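Local coordinates for protein sialyltransferase 0160 (Photobacterium damselae, PDB 4R84) that transfers sialic acid from CMP-sialic acid to a sugar acceptor, probably a galactoside, using a GT-B architecture of Rossmann folds, at residues 160-163 with 164-168; 143-146 with 147-150; 474-477 with 478-482; 376-379 with 380-383; 301-304 with 305-308. One frame throughout, in Å; residues are numbered along the deposited sequence. Where two conformers were deposited one is given.

All five contacts are local and follow one another along the chain, so none nests in or crosses another. Contact 2 comes first, turning the chain from helix 129-144 into strand 149-154. Contact 1 follows in helix 161-166, which leads to strand 169-175. These two touch: the end of contact 1 hydrogen-bonds to R150 of contact 2. Contact 5 joins helix 299-302 to helix 307-313, with its centre about 39 Å from that of contact 2. Contact 4 lies in helix 373-388, between two strands of the four-stranded parallel sheet. Contact 3, helix 476-481, comes last. Its centre is about 20 Å from that of contact 4.

Contact 1. Residues 160-163 with 164-168; sequences DADN and ANKLN
K166 starts with CG beside its own backbone N (chi1 -66°) and runs straight through its next two torsions, which lays CD and CE beside N163 OD1, with CE 3.6 Å from it. The bend at chi4 (-68°) then turns NZ to the water shared with D162 OD2. The two segments form the short helix 161-166 of a beta-alpha-beta unit, between the parallel strands 149-154 and 169-175. D160 is its N-cap. D160 CG stands between its backbone N and carbonyl carbon, and OD1 takes the N-H of N163 at 2.7 Å in an almost straight bond (173°). The D160 carbonyl O also accepts from A164 N, at 2.9 Å. The first turn is thus gripped by both the side chain and the backbone of D160. The N163 amide faces inward. Its ND2 is hydrogen-bonded to D338 of helix 330-340, and N163 also packs on L335 and I339. L167 is the first residue to leave the helical conformation and packs on L335, I339 and helix 129-144. On the outer side the carboxylate of D162 works through water. D162 OD2 lies 4.3 Å from K166 NZ, too far for a salt bridge, and one water accepts from NZ and donates to OD2. A second water accepts from N165 ND2 at 2.7 Å and donates to D162 OD1 at 2.8 Å.

Contact 2. Residues 143-146 with 147-150; sequences DEYP and SNQR
Y145 leaves the helical conformation at the end of helix 129-144, and Y145 to N148 form a type I beta turn in which N148 N donates to Y145 O at 3.1 Å. The donor stands well above the carbonyl plane, 50° out of it. P146 is the second residue of the turn, and its phi of -69° fits a proline ring. The side chains of Y145 and N148 run alongside each other in the same direction. Their ring and amide planes are only 17° apart. The contact is made mainly by Y145 CB, 3.6 Å from N148 ND2. The polar end of N148 is held by E121, whose OE2 accepts from ND2. One water links the turn to R150. It donates to Y145 O at 2.8 Å and to N148 O at 2.6 Å, and accepts from R150 NH1 at 2.8 Å. R150 is extended from CG to NE, and this length brings the guanidinium back beside the turn. R150 NE forms a salt bridge with E121, while NH1 also reaches L167 O. One carboxylate of strand 106-125 therefore fixes both N148 and R150. The turn is the alpha-to-beta link of a beta-alpha-beta unit: R150 packs on I138 and A141 of helix 129-144, and strand 149-154 runs between strands 106-125 and 169-175.

Contact 3. Residues 474-477 with 478-482; sequences TDRE and EALKS
T474 and E478 make the closest side-chain contact. E478 OE1 accepts two bonds from T474, one from OG1 at 2.6 Å and one from the backbone N at 2.8 Å. The hydroxyl comes in on the syn side and the N-H on the anti side, both from the same face of the carboxylate plane. T474 OG1 lies between the backbone N and the carbonyl carbon (chi1 57°), so hydroxyl and N-H can close on one oxygen together. D475 sends OD1 to the backbone N of E478, 2.8 Å away. The D475 and E478 side chains cross at about a right angle, with OD1 4.2 Å from E478 OE1. The N-H groups at these carboxylates and the helix start probably ease that meeting of like charges. Farther along, K481 NZ and E477 OE1 form a salt bridge at 3.3 Å, with a weak hydrogen bond. L480 CD1 lies over one face of the R476 guanidinium, offset toward its rim. R476 is positioned from outside: NE donates to V499 O, and the side chain also packs on F501 of strand 499-502. L480 packs on V499 too. At the far end S482 OG donates to A479 O at 2.8 Å, and S482 is the N-cap of helix 483-490. The A479 side chain, which packs on I473, is about 10 Å from the bound donor analogue. D475 is the N-cap of helix 476-481, bonded to its third residue. This resembles a capping box but is not a true one, because E478 OE1 accepts both its bonds from T474, one residue before the cap.

Contact 4. Residues 376-379 with 380-383; sequences YAQQ and QVNV
Q378 and N382, one turn apart on helix 373-388, are joined by a side-chain hydrogen bond. The helix is the connection of a beta-alpha-beta unit in a Rossmann-type parallel sheet, between strands 358-362 and 401-405. Q378 NE2 donates to N382 OD1 at 2.6 Å, and the bond is bent (138°). The two amide planes are 55° apart. A bend at chi2 (57°) folds the Q378 chain along the helix toward N382. The second side-chain bond runs to the backbone. Q380 NE2 donates to Y376 O at 3.3 Å, from well above the carbonyl plane, while Q380 OE1 accepts from T364 N. Both ends of this amide are used, about 7 Å from the bound donor analogue. Helical backbone bonds run beneath, as from V381 N to A377 O at 3.0 Å and from V383 N to Q379 O at 2.9 Å. Packing covers the buried side. A377 and the Q380 chain touch I413 of helix 412-419, V383 meets F464 and V466, and W502 lies against both Q379 and V383. The Y376 ring makes an edge-to-face contact with W367. Q379 and N382 merely pack, their amides nearly perpendicular, with OE1 of Q379 3.7 Å from ND2 of N382.

Contact 5. Residues 301-304 with 305-308; sequences DVEA and NLHD
The H307 ring has the A304 backbone over one face and D301 O at its edge. The A304 carbonyl O sits 3.4 Å above the ring plane, toward the rim. On that same face A304 CA makes a CH-pi contact, 3.8 Å from the ring centroid and 11° off the normal. At the edge, NE2 donates to D301 O at 2.7 Å, and that oxygen lies in the ring plane. This is a tight connection between two helices: a 3-10 segment, 304-306, carries the chain from helix 299-302 into helix 307-313, and the imidazole spans the corner. In the turn, L306 N donates to E303 O at 2.9 Å and H307 N to A304 O at 3.3 Å. The E303 carboxylate folds back, its chain bent at chi2 (53°), and OE2 uses its anti lone pair to accept from N305 N. E303 CG packs on L306 CG at 3.8 Å. Salt bridges flank the bend. D301 OD1 pairs with R310, and D308 OD2 with K252, whose NZ also donates to N305 O. A water bridges the turn and the next helix, accepting from D308 N and donating to A304 O, each at 3.1 Å.

Contact 1. Residues 160-163 with 164-168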
loop_
_atom_site.group_PDB
_atom_site.type_symbol
_atom_site.label_atom_id
_atom_site.label_comp_id
_atom_site.label_asym_id
_atom_site.label_seq_id
_atom_site.Cartn_x
_atom_site.Cartn_y
_atom_site.Cartn_z
ATOM N N ASP A 160 4.592 16.685 -1.849
ATOM C CA ASP A 160 5.359 17.924 -2.003
ATOM C C ASP A 160 6.371 18.064 -0.861
ATOM O O ASP A 160 6.384 17.259 0.065
ATOM C CB ASP A 160 4.440 19.157 -2.084
ATOM C CG ASP A 160 3.687 19.442 -0.789
ATOM O OD1 ASP A 160 4.104 18.973 0.289
ATOM O OD2 ASP A 160 2.678 20.178 -0.849
ATOM N N ALA A 161 7.218 19.085 -0.927
ATOM C CA ALA A 161 8.338 19.206 0.011
ATOM C C ALA A 161 7.864 19.292 1.455
ATOM O O ALA A 161 8.416 18.648 2.348
ATOM C CB ALA A 161 9.179 20.418 -0.341
ATOM N N ASP A 162 6.817 20.072 1.677
ATOM C CA ASP A 162 6.259 20.236 3.010
ATOM C C ASP A 162 5.676 18.943 3.603
ATOM O O ASP A 162 5.928 18.609 4.757
ATOM C CB ASP A 162 5.181 21.309 2.968
ATOM C CG ASP A 162 5.202 22.190 4.183
ATOM O OD1 ASP A 162 6.300 22.668 4.554
ATOM O OD2 ASP A 162 4.121 22.387 4.768
ATOM N N ASN A 163 4.855 18.240 2.827
ATOM C CA ASN A 163 4.289 16.987 3.303
ATOM C C ASN A 163 5.370 15.920 3.490
ATOM O O ASN A 163 5.291 15.094 4.404
ATOM C CB ASN A 163 3.200 16.482 2.349
ATOM C CG ASN A 163 1.972 17.368 2.363
ATOM O OD1 ASN A 163 1.703 18.036 3.358
ATOM N ND2 ASN A 163 1.217 17.369 1.269
ATOM N N ALA A 164 6.375 15.949 2.626
ATOM C CA ALA A 164 7.486 15.020 2.722
ATOM C C ALA A 164 8.209 15.192 4.057
ATOM O O ALA A 164 8.544 14.210 4.729
ATOM C CB ALA A 164 8.448 15.207 1.537
ATOM N N ASN A 165 8.425 16.442 4.454
ATOM C CA ASN A 165 9.077 16.714 5.727
ATOM C C ASN A 165 8.215 16.247 6.902
ATOM O O ASN A 165 8.738 15.735 7.903
ATOM C CB ASN A 165 9.403 18.204 5.841
ATOM C CG ASN A 165 10.560 18.613 4.942
ATOM O OD1 ASN A 165 11.367 17.775 4.534
ATOM N ND2 ASN A 165 10.629 19.898 4.604
ATOM N N LYS A 166 6.900 16.382 6.764
ATOM C CA LYS A 166 5.966 15.924 7.788
ATOM C C LYS A 166 6.086 14.431 8.039
ATOM O O LYS A 166 5.819 13.961 9.143
ATOM C CB LYS A 166 4.509 16.225 7.387
ATOM C CG LYS A 166 4.119 17.697 7.296
ATOM C CD LYS A 166 2.627 17.829 6.977
ATOM C CE LYS A 166 2.209 19.270 6.723
ATOM N NZ LYS A 166 2.277 20.129 7.948
ATOM N N LEU A 167 6.506 13.688 7.018
ATOM C CA LEU A 167 6.471 12.234 7.085
ATOM C C LEU A 167 7.854 11.587 7.033
ATOM O O LEU A 167 7.960 10.368 6.900
ATOM C CB LEU A 167 5.582 11.683 5.946
ATOM C CG LEU A 167 4.090 12.047 6.032
ATOM C CD1 LEU A 167 3.349 11.623 4.761
ATOM C CD2 LEU A 167 3.461 11.369 7.230
ATOM N N ASN A 168 8.901 12.400 7.178
ATOM C CA ASN A 168 10.289 11.922 7.112
ATOM C C ASN A 168 10.555 11.170 5.804
ATOM O O ASN A 168 11.220 10.128 5.762
ATOM C CB ASN A 168 10.601 11.041 8.327
ATOM C CG ASN A 168 10.706 11.851 9.615
ATOM O OD1 ASN A 168 10.796 13.075 9.578
ATOM N ND2 ASN A 168 10.694 11.170 10.754
HETATM O O HOH W 1 4.529 21.699 7.811
HETATM O O HOH W 2 8.873 21.895 5.195
#

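Contact 2. Residues 143-146 with 147-150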
loop_
_atom_site.group_PDB
_atom_site.type_symbol
_atom_site.label_atom_id
_atom_site.label_comp_id
_atom_site.label_asym_id
_atom_site.label_seq_id
_atom_site.Cartn_x
_atom_site.Cartn_y
_atom_site.Cartn_z
ATOM N N ASP A 143 3.964 8.230 13.144
ATOM C CA ASP A 143 3.595 8.361 14.547
ATOM C C ASP A 143 4.169 7.234 15.375
ATOM O O ASP A 143 4.640 7.467 16.489
ATOM C CB ASP A 143 2.075 8.411 14.724
ATOM C CG ASP A 143 1.516 9.807 14.540
ATOM O OD1 ASP A 143 2.172 10.636 13.867
ATOM O OD2 ASP A 143 0.440 10.088 15.113
ATOM N N GLU A 144 4.136 6.017 14.848
ATOM C CA GLU A 144 4.604 4.874 15.621
ATOM C C GLU A 144 6.128 4.781 15.659
ATOM O O GLU A 144 6.700 4.384 16.675
ATOM C CB GLU A 144 4.027 3.573 15.074
ATOM C CG GLU A 144 4.287 2.369 15.980
ATOM C CD GLU A 144 3.619 1.092 15.494
ATOM O OE1 GLU A 144 2.988 1.112 14.414
ATOM O OE2 GLU A 144 3.720 0.063 16.198
ATOM N N TYR A 145 6.780 5.177 14.567
ATOM C CA TYR A 145 8.243 5.076 14.444
ATOM C C TYR A 145 8.830 6.405 13.981
ATOM O O TYR A 145 9.292 6.554 12.840
ATOM C CB TYR A 145 8.625 3.948 13.481
ATOM C CG TYR A 145 8.136 2.601 13.933
ATOM C CD1 TYR A 145 8.807 1.902 14.928
ATOM C CD2 TYR A 145 6.988 2.033 13.385
ATOM C CE1 TYR A 145 8.355 0.664 15.362
ATOM C CE2 TYR A 145 6.526 0.791 13.814
ATOM C CZ TYR A 145 7.217 0.114 14.802
ATOM O OH TYR A 145 6.772 -1.116 15.236
ATOM N N PRO A 146 8.835 7.390 14.880
ATOM C CA PRO A 146 9.181 8.745 14.459
ATOM C C PRO A 146 10.643 8.926 14.059
ATOM O O PRO A 146 10.978 9.955 13.475
ATOM C CB PRO A 146 8.850 9.592 15.702
ATOM C CG PRO A 146 8.869 8.652 16.823
ATOM C CD PRO A 146 8.438 7.328 16.301
ATOM N N SER A 147 11.495 7.949 14.361
ATOM C CA SER A 147 12.908 8.051 13.994
ATOM C C SER A 147 13.196 7.530 12.579
ATOM O O SER A 147 14.231 7.854 11.997
ATOM C CB SER A 147 13.780 7.298 15.007
ATOM O OG SER A 147 13.634 7.841 16.312
ATOM N N ASN A 148 12.292 6.723 12.026
ATOM C CA ASN A 148 12.558 6.070 10.740
ATOM C C ASN A 148 12.622 7.041 9.571
ATOM O O ASN A 148 11.755 7.901 9.428
ATOM C CB ASN A 148 11.491 5.014 10.430
ATOM C CG ASN A 148 11.577 3.812 11.350
ATOM O OD1 ASN A 148 12.276 3.842 12.366
ATOM N ND2 ASN A 148 10.874 2.755 11.004
ATOM N N GLN A 149 13.651 6.884 8.739
ATOM C CA GLN A 149 13.751 7.598 7.477
ATOM C C GLN A 149 13.028 6.792 6.389
ATOM O O GLN A 149 13.005 5.564 6.430
ATOM C CB GLN A 149 15.218 7.807 7.101
ATOM C CG GLN A 149 15.432 8.593 5.828
ATOM C CD GLN A 149 14.879 9.993 5.916
ATOM O OE1 GLN A 149 14.970 10.652 6.965
ATOM N NE2 GLN A 149 14.279 10.459 4.816
ATOM N N ARG A 150 12.433 7.502 5.436
ATOM C CA ARG A 150 11.679 6.874 4.355
ATOM C C ARG A 150 12.183 7.395 3.030
ATOM O O ARG A 150 12.327 8.603 2.856
ATOM C CB ARG A 150 10.177 7.160 4.485
ATOM C CG ARG A 150 9.611 6.770 5.852
ATOM C CD ARG A 150 8.075 6.899 6.019
ATOM N NE ARG A 150 7.807 6.216 7.278
ATOM C CZ ARG A 150 7.900 6.773 8.485
ATOM N NH1 ARG A 150 8.071 8.083 8.632
ATOM N NH2 ARG A 150 7.747 6.012 9.549
HETATM O O HOH W 3 9.631 8.559 10.863
#

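Contact 3. Residues 474-477 with 478-482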
loop_
_atom_site.group_PDB
_atom_site.type_symbol
_atom_site.label_atom_id
_atom_site.label_comp_id
_atom_site.label_asym_id
_atom_site.label_seq_id
_atom_site.Cartn_x
_atom_site.Cartn_y
_atom_site.Cartn_z
ATOM N N THR A 474 -12.854 -7.794 -30.132
ATOM C CA THR A 474 -13.519 -7.046 -31.193
ATOM C C THR A 474 -15.037 -7.268 -31.255
ATOM O O THR A 474 -15.707 -6.683 -32.104
ATOM C CB THR A 474 -12.876 -7.363 -32.576
ATOM O OG1 THR A 474 -12.939 -8.775 -32.824
ATOM C CG2 THR A 474 -11.405 -6.966 -32.578
ATOM N N ASP A 475 -15.581 -8.061 -30.325
ATOM C CA ASP A 475 -17.033 -8.131 -30.130
ATOM C C ASP A 475 -17.339 -8.661 -28.729
ATOM O O ASP A 475 -16.417 -9.002 -27.989
ATOM C CB ASP A 475 -17.724 -8.994 -31.209
ATOM C CG ASP A 475 -17.306 -10.463 -31.179
ATOM O OD1 ASP A 475 -16.751 -10.940 -30.163
ATOM O OD2 ASP A 475 -17.567 -11.164 -32.186
ATOM N N ARG A 476 -18.619 -8.731 -28.368
ATOM C CA ARG A 476 -18.996 -9.112 -27.008
ATOM C C ARG A 476 -18.598 -10.544 -26.680
ATOM O O ARG A 476 -18.170 -10.833 -25.563
ATOM C CB ARG A 476 -20.501 -8.935 -26.779
ATOM C CG ARG A 476 -20.928 -9.259 -25.368
ATOM C CD ARG A 476 -22.322 -8.781 -25.071
ATOM N NE ARG A 476 -22.686 -9.026 -23.682
ATOM C CZ ARG A 476 -23.313 -10.105 -23.236
ATOM N NH1 ARG A 476 -23.699 -11.054 -24.077
ATOM N NH2 ARG A 476 -23.582 -10.224 -21.939
ATOM N N GLU A 477 -18.734 -11.446 -27.646
ATOM C CA GLU A 477 -18.328 -12.831 -27.404
ATOM C C GLU A 477 -16.851 -12.924 -27.035
ATOM O O GLU A 477 -16.468 -13.658 -26.114
ATOM C CB GLU A 477 -18.627 -13.701 -28.626
ATOM C CG GLU A 477 -20.097 -14.053 -28.761
ATOM C CD GLU A 477 -20.656 -14.695 -27.504
ATOM O OE1 GLU A 477 -20.041 -15.665 -27.000
ATOM O OE2 GLU A 477 -21.705 -14.225 -27.011
ATOM N N GLU A 478 -16.023 -12.159 -27.734
ATOM C CA GLU A 478 -14.605 -12.151 -27.423
ATOM C C GLU A 478 -14.342 -11.511 -26.061
ATOM O O GLU A 478 -13.441 -11.934 -25.351
ATOM C CB GLU A 478 -13.824 -11.443 -28.537
ATOM C CG GLU A 478 -13.776 -12.301 -29.808
ATOM C CD GLU A 478 -13.161 -11.602 -31.005
ATOM O OE1 GLU A 478 -12.633 -10.482 -30.845
ATOM O OE2 GLU A 478 -13.207 -12.184 -32.113
ATOM N N ALA A 479 -15.146 -10.523 -25.676
ATOM C CA ALA A 479 -14.996 -9.943 -24.338
ATOM C C ALA A 479 -15.309 -10.989 -23.272
ATOM O O ALA A 479 -14.548 -11.151 -22.318
ATOM C CB ALA A 479 -15.886 -8.733 -24.163
ATOM N N LEU A 480 -16.421 -11.702 -23.441
ATOM C CA LEU A 480 -16.843 -12.678 -22.438
ATOM C C LEU A 480 -15.792 -13.760 -22.219
ATOM O O LEU A 480 -15.634 -14.254 -21.108
ATOM C CB LEU A 480 -18.172 -13.322 -22.831
ATOM C CG LEU A 480 -19.403 -12.432 -22.676
ATOM C CD1 LEU A 480 -20.611 -13.082 -23.321
ATOM C CD2 LEU A 480 -19.659 -12.184 -21.197
ATOM N N LYS A 481 -15.072 -14.125 -23.276
ATOM C CA LYS A 481 -14.100 -15.211 -23.185
ATOM C C LYS A 481 -12.713 -14.733 -22.731
ATOM O O LYS A 481 -11.816 -15.544 -22.487
ATOM C CB LYS A 481 -13.977 -15.932 -24.528
ATOM C CG LYS A 481 -15.242 -16.645 -25.002
ATOM C CD LYS A 481 -15.012 -17.287 -26.372
ATOM C CE LYS A 481 -16.264 -17.982 -26.918
ATOM N NZ LYS A 481 -17.145 -17.070 -27.703
ATOM N N SER A 482 -12.529 -13.425 -22.624
ATOM C CA SER A 482 -11.225 -12.890 -22.237
ATOM C C SER A 482 -10.868 -13.279 -20.803
ATOM O O SER A 482 -11.753 -13.430 -19.960
ATOM C CB SER A 482 -11.190 -11.369 -22.386
ATOM O OG SER A 482 -11.988 -10.730 -21.406
#

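Contact 4. Residues 376-379 with 380-383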
loop_
_atom_site.group_PDB
_atom_site.type_symbol
_atom_site.label_atom_id
_atom_site.label_comp_id
_atom_site.label_asym_id
_atom_site.label_seq_id
_atom_site.Cartn_x
_atom_site.Cartn_y
_atom_site.Cartn_z
ATOM N N TYR A 376 -14.522 8.760 -29.953
ATOM C CA TYR A 376 -14.392 8.013 -28.709
ATOM C C TYR A 376 -15.171 8.683 -27.604
ATOM O O TYR A 376 -15.755 7.998 -26.767
ATOM C CB TYR A 376 -12.905 7.827 -28.332
ATOM C CG TYR A 376 -12.260 6.933 -29.367
ATOM C CD1 TYR A 376 -12.542 5.574 -29.403
ATOM C CD2 TYR A 376 -11.428 7.458 -30.353
ATOM C CE1 TYR A 376 -11.994 4.749 -30.385
ATOM C CE2 TYR A 376 -10.870 6.640 -31.330
ATOM C CZ TYR A 376 -11.160 5.301 -31.348
ATOM O OH TYR A 376 -10.612 4.505 -32.329
ATOM N N ALA A 377 -15.211 10.013 -27.614
ATOM C CA ALA A 377 -16.033 10.746 -26.649
ATOM C C ALA A 377 -17.510 10.474 -26.903
ATOM O O ALA A 377 -18.283 10.274 -25.970
ATOM C CB ALA A 377 -15.751 12.242 -26.724
ATOM N N GLN A 378 -17.899 10.450 -28.175
ATOM C CA GLN A 378 -19.306 10.251 -28.509
ATOM C C GLN A 378 -19.806 8.862 -28.112
ATOM O O GLN A 378 -20.949 8.715 -27.676
ATOM C CB GLN A 378 -19.553 10.497 -30.002
ATOM C CG GLN A 378 -21.021 10.330 -30.438
ATOM C CD GLN A 378 -21.984 11.240 -29.676
ATOM O OE1 GLN A 378 -21.735 12.435 -29.518
ATOM N NE2 GLN A 378 -23.101 10.677 -29.221
ATOM N N GLN A 379 -18.964 7.843 -28.258
ATOM C CA GLN A 379 -19.375 6.507 -27.873
ATOM C C GLN A 379 -19.662 6.432 -26.384
ATOM O O GLN A 379 -20.598 5.753 -25.954
ATOM C CB GLN A 379 -18.322 5.472 -28.248
ATOM C CG GLN A 379 -18.079 5.363 -29.745
ATOM C CD GLN A 379 -19.380 5.384 -30.534
ATOM O OE1 GLN A 379 -20.167 4.451 -30.470
ATOM N NE2 GLN A 379 -19.581 6.441 -31.324
ATOM N N GLN A 380 -18.872 7.157 -25.593
ATOM C CA GLN A 380 -19.058 7.140 -24.149
ATOM C C GLN A 380 -20.319 7.905 -23.778
ATOM O O GLN A 380 -21.061 7.485 -22.887
ATOM C CB GLN A 380 -17.824 7.693 -23.453
ATOM C CG GLN A 380 -16.579 6.849 -23.781
ATOM C CD GLN A 380 -15.330 7.321 -23.057
ATOM O OE1 GLN A 380 -15.264 7.307 -21.828
ATOM N NE2 GLN A 380 -14.344 7.760 -23.820
ATOM N N VAL A 381 -20.583 9.002 -24.486
ATOM C CA VAL A 381 -21.845 9.717 -24.316
ATOM C C VAL A 381 -23.014 8.786 -24.638
ATOM O O VAL A 381 -24.016 8.746 -23.915
ATOM C CB VAL A 381 -21.910 10.981 -25.198
ATOM C CG1 VAL A 381 -23.298 11.595 -25.140
ATOM C CG2 VAL A 381 -20.884 12.000 -24.710
ATOM N N ASN A 382 -22.871 7.996 -25.699
ATOM C CA ASN A 382 -23.914 7.033 -26.058
ATOM C C ASN A 382 -24.124 6.034 -24.924
ATOM O O ASN A 382 -25.261 5.688 -24.604
ATOM C CB ASN A 382 -23.562 6.291 -27.343
ATOM C CG ASN A 382 -23.556 7.196 -28.562
ATOM O OD1 ASN A 382 -24.035 8.330 -28.514
ATOM N ND2 ASN A 382 -23.019 6.689 -29.670
ATOM N N VAL A 383 -23.034 5.569 -24.309
ATOM C CA VAL A 383 -23.159 4.648 -23.179
ATOM C C VAL A 383 -23.956 5.277 -22.027
ATOM O O VAL A 383 -24.837 4.644 -21.447
ATOM C CB VAL A 383 -21.777 4.174 -22.642
ATOM C CG1 VAL A 383 -21.970 3.305 -21.402
ATOM C CG2 VAL A 383 -21.042 3.386 -23.708
#

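Contact 5. Residues 301-304 with 305-308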
loop_
_atom_site.group_PDB
_atom_site.type_symbol
_atom_site.label_atom_id
_atom_site.label_comp_id
_atom_site.label_asym_id
_atom_site.label_seq_id
_atom_site.Cartn_x
_atom_site.Cartn_y
_atom_site.Cartn_z
ATOM N N ASP A 301 -8.978 -19.020 -3.094
ATOM C CA ASP A 301 -9.975 -19.971 -2.586
ATOM C C ASP A 301 -10.944 -20.401 -3.680
ATOM O O ASP A 301 -11.178 -21.595 -3.879
ATOM C CB ASP A 301 -10.782 -19.365 -1.430
ATOM C CG ASP A 301 -9.935 -19.067 -0.208
ATOM O OD1 ASP A 301 -9.039 -19.874 0.109
ATOM O OD2 ASP A 301 -10.176 -18.023 0.437
ATOM N N VAL A 302 -11.537 -19.424 -4.363
ATOM C CA VAL A 302 -12.620 -19.727 -5.315
ATOM C C VAL A 302 -12.113 -20.382 -6.596
ATOM O O VAL A 302 -12.850 -21.110 -7.257
ATOM C CB VAL A 302 -13.441 -18.469 -5.692
ATOM C CG1 VAL A 302 -14.088 -17.870 -4.451
ATOM C CG2 VAL A 302 -12.577 -17.437 -6.403
ATOM N N GLU A 303 -10.860 -20.139 -6.950
ATOM C CA GLU A 303 -10.284 -20.787 -8.120
ATOM C C GLU A 303 -9.547 -22.056 -7.715
ATOM O O GLU A 303 -8.447 -22.005 -7.175
ATOM C CB GLU A 303 -9.368 -19.818 -8.876
ATOM C CG GLU A 303 -8.623 -20.465 -10.012
ATOM C CD GLU A 303 -9.561 -21.196 -10.964
ATOM O OE1 GLU A 303 -10.397 -20.540 -11.616
ATOM O OE2 GLU A 303 -9.461 -22.439 -11.047
ATOM N N ALA A 304 -10.159 -23.207 -7.990
ATOM C CA ALA A 304 -9.663 -24.463 -7.437
ATOM C C ALA A 304 -8.245 -24.788 -7.882
ATOM O O ALA A 304 -7.498 -25.420 -7.134
ATOM C CB ALA A 304 -10.596 -25.607 -7.800
ATOM N N ASN A 305 -7.856 -24.335 -9.074
ATOM C CA ASN A 305 -6.507 -24.614 -9.561
ATOM C C ASN A 305 -5.445 -23.699 -8.938
ATOM O O ASN A 305 -4.282 -23.750 -9.333
ATOM C CB ASN A 305 -6.440 -24.487 -11.079
ATOM C CG ASN A 305 -7.050 -25.691 -11.787
ATOM O OD1 ASN A 305 -6.900 -26.824 -11.341
ATOM N ND2 ASN A 305 -7.741 -25.445 -12.892
ATOM N N LEU A 306 -5.849 -22.878 -7.975
ATOM C CA LEU A 306 -4.899 -22.036 -7.247
ATOM C C LEU A 306 -4.794 -22.436 -5.779
ATOM O O LEU A 306 -4.104 -21.774 -4.996
ATOM C CB LEU A 306 -5.291 -20.556 -7.340
ATOM C CG LEU A 306 -5.091 -19.892 -8.706
ATOM C CD1 LEU A 306 -5.527 -18.438 -8.653
ATOM C CD2 LEU A 306 -3.651 -20.000 -9.223
ATOM N N HIS A 307 -5.480 -23.509 -5.401
ATOM C CA HIS A 307 -5.397 -24.003 -4.031
ATOM C C HIS A 307 -3.961 -24.382 -3.681
ATOM O O HIS A 307 -3.528 -24.225 -2.536
ATOM C CB HIS A 307 -6.323 -25.202 -3.838
ATOM C CG HIS A 307 -7.769 -24.830 -3.751
ATOM N ND1 HIS A 307 -8.769 -25.764 -3.583
ATOM C CD2 HIS A 307 -8.386 -23.628 -3.832
ATOM C CE1 HIS A 307 -9.939 -25.151 -3.549
ATOM N NE2 HIS A 307 -9.734 -23.854 -3.698
ATOM N N ASP A 308 -3.220 -24.879 -4.671
ATOM C CA ASP A 308 -1.838 -25.270 -4.437
ATOM C C ASP A 308 -0.962 -24.036 -4.181
ATOM O O ASP A 308 -0.042 -24.083 -3.353
ATOM C CB ASP A 308 -1.300 -26.105 -5.606
ATOM C CG ASP A 308 -1.423 -25.408 -6.954
ATOM O OD1 ASP A 308 -2.012 -24.304 -7.033
ATOM O OD2 ASP A 308 -0.950 -25.999 -7.952
HETATM O O HOH W 4 -4.540 -26.399 -7.044
#